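Local coordinates for geranylgeranyl pyrophosphate synthetase (Pyrococcus horikoshii, PDB 1WY0), which probably condenses isopentenyl diphosphate with allylic diphosphates to make geranylgeranyl diphosphate, at residues I75-N80 with D115-K120. Residues are numbered along the deposited sequence; the frame is centred on the assembly and turned at random.
Sequences IELIHN and DLLFSK
The Phe118 ring meets Ile78 with its edge: Ile78 CG1 lies in the ring plane, 3.9 Å from Phe118 CE1, and Ile78 CD1 approaches the same corner. Tyr81 stacks on this ring, Phe122 meets it edge-to-face, and Phe118 of the second subunit adds another ring, its plane steeply inclined to this one, so the aromatic group extends across the dimer interface. The motif is an antiparallel helix pair in the all-helical polyprenyl synthetase fold: segments 75-80 and 115-120, on helices 69-90 and 107-126, run antiparallel at 161°, their axes 7.9 Å apart at closest approach. With CG trans to its own backbone N (chi1 -163°), Phe118 brings its ring end nearer to Ile78, although the bond to CB points neither at nor away from the other helix.

The larger share of the buried surface lies round Leu77 and Leu117. These two side chains cross at about a right angle, methyl against methyl, with Leu77 CD2 3.8 Å from Leu117 CD2. The second methyl of each reaches further along the opposing helix: Leu77 CD1 lies 3.6 Å from Lys120 C and also touches Lys120 CB, while Leu117 CD1 packs against Asn80 CB at 4.1 Å. Contact across the pair is thus by van der Waals packing, and all six touching residues are buried. The ammonium end of Lys120 leads away from this seam, and its NZ bonds to Leu25 O.

The Asn80 amide turns back along its own helix, where ND2 donates to Glu76 O at 2.9 Å through a bent N-H...O angle of 132°. That oxygen also accepts from Asn80 N, the two donors arriving from opposite faces of the carbonyl plane, with ND2 lying above it.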
# COMPACT_ATOMS: atom_id res chain seq x y z
N ILE A 75 1.24 -13.41 -2.13
CA ILE A 75 2.41 -13.04 -2.90
C ILE A 75 2.06 -12.57 -4.32
O ILE A 75 2.68 -11.63 -4.82
CB ILE A 75 3.42 -14.20 -2.93
CG1 ILE A 75 4.02 -14.35 -1.53
CG2 ILE A 75 4.50 -13.94 -3.98
CD1 ILE A 75 5.27 -15.23 -1.47
N GLU A 76 1.09 -13.21 -4.97
CA GLU A 76 0.74 -12.78 -6.32
C GLU A 76 0.02 -11.44 -6.27
O GLU A 76 0.11 -10.65 -7.20
CB GLU A 76 -0.15 -13.81 -7.03
CG GLU A 76 -0.51 -13.45 -8.48
CD GLU A 76 0.69 -13.35 -9.42
OE1 GLU A 76 1.84 -13.55 -8.98
OE2 GLU A 76 0.50 -13.07 -10.63
N LEU A 77 -0.71 -11.20 -5.19
CA LEU A 77 -1.41 -9.93 -5.03
C LEU A 77 -0.38 -8.83 -4.80
O LEU A 77 -0.49 -7.72 -5.32
CB LEU A 77 -2.39 -10.01 -3.86
CG LEU A 77 -3.62 -10.87 -4.16
CD1 LEU A 77 -4.56 -10.94 -2.95
CD2 LEU A 77 -4.34 -10.28 -5.38
N ILE A 78 0.65 -9.14 -4.02
CA ILE A 78 1.70 -8.17 -3.75
C ILE A 78 2.43 -7.85 -5.03
O ILE A 78 2.69 -6.69 -5.32
CB ILE A 78 2.69 -8.70 -2.69
CG1 ILE A 78 2.08 -8.54 -1.30
CG2 ILE A 78 4.01 -7.91 -2.79
CD1 ILE A 78 2.99 -8.93 -0.16
N HIS A 79 2.75 -8.87 -5.81
CA HIS A 79 3.44 -8.67 -7.08
C HIS A 79 2.60 -7.76 -7.98
O HIS A 79 3.14 -6.86 -8.64
CB HIS A 79 3.67 -10.02 -7.79
CG HIS A 79 4.12 -9.89 -9.22
ND1 HIS A 79 5.34 -9.34 -9.57
CD2 HIS A 79 3.52 -10.25 -10.38
CE1 HIS A 79 5.46 -9.36 -10.89
NE2 HIS A 79 4.37 -9.90 -11.40
N ASN A 80 1.30 -8.00 -8.03
CA ASN A 80 0.42 -7.20 -8.87
C ASN A 80 0.32 -5.75 -8.43
O ASN A 80 0.32 -4.85 -9.26
CB ASN A 80 -0.97 -7.84 -8.96
CG ASN A 80 -1.06 -8.85 -10.08
OD1 ASN A 80 -0.95 -8.50 -11.26
ND2 ASN A 80 -1.25 -10.12 -9.73
N ASP A 115 -3.22 0.02 -3.79
CA ASP A 115 -3.43 -0.07 -2.34
C ASP A 115 -4.37 -1.20 -1.97
O ASP A 115 -4.15 -1.92 -1.00
CB ASP A 115 -4.01 1.25 -1.77
CG ASP A 115 -2.99 2.37 -1.77
OD1 ASP A 115 -1.78 2.07 -1.98
OD2 ASP A 115 -3.40 3.54 -1.55
N LEU A 116 -5.44 -1.34 -2.74
CA LEU A 116 -6.42 -2.38 -2.47
C LEU A 116 -5.77 -3.74 -2.66
O LEU A 116 -5.97 -4.66 -1.88
CB LEU A 116 -7.62 -2.27 -3.42
CG LEU A 116 -8.56 -3.46 -3.17
CD1 LEU A 116 -9.13 -3.35 -1.76
CD2 LEU A 116 -9.66 -3.51 -4.19
N LEU A 117 -5.01 -3.88 -3.74
CA LEU A 117 -4.31 -5.13 -4.01
C LEU A 117 -3.36 -5.49 -2.86
O LEU A 117 -3.29 -6.65 -2.47
CB LEU A 117 -3.52 -5.02 -5.32
CG LEU A 117 -4.34 -5.25 -6.59
CD1 LEU A 117 -3.50 -4.88 -7.83
CD2 LEU A 117 -4.79 -6.71 -6.65
N PHE A 118 -2.66 -4.50 -2.32
CA PHE A 118 -1.71 -4.73 -1.22
C PHE A 118 -2.47 -5.18 0.04
O PHE A 118 -2.09 -6.14 0.71
CB PHE A 118 -0.90 -3.46 -0.90
CG PHE A 118 0.35 -3.71 -0.08
CD1 PHE A 118 0.98 -4.93 -0.12
CD2 PHE A 118 0.90 -2.72 0.72
CE1 PHE A 118 2.13 -5.18 0.61
CE2 PHE A 118 2.07 -2.96 1.47
CZ PHE A 118 2.68 -4.20 1.41
N SER A 119 -3.54 -4.46 0.35
CA SER A 119 -4.39 -4.77 1.48
C SER A 119 -4.95 -6.20 1.33
O SER A 119 -5.05 -6.95 2.31
CB SER A 119 -5.54 -3.77 1.53
OG SER A 119 -6.44 -4.05 2.60
N LYS A 120 -5.33 -6.58 0.11
CA LYS A 120 -5.92 -7.92 0.06
C LYS A 120 -4.86 -9.02 0.12
O LYS A 120 -5.12 -10.14 0.55
CB LYS A 120 -6.71 -8.03 -1.25
CG LYS A 120 -7.92 -7.09 -1.28
CD LYS A 120 -9.24 -7.83 -1.05
CE LYS A 120 -10.43 -6.88 -0.97
NZ LYS A 120 -11.61 -7.61 -0.48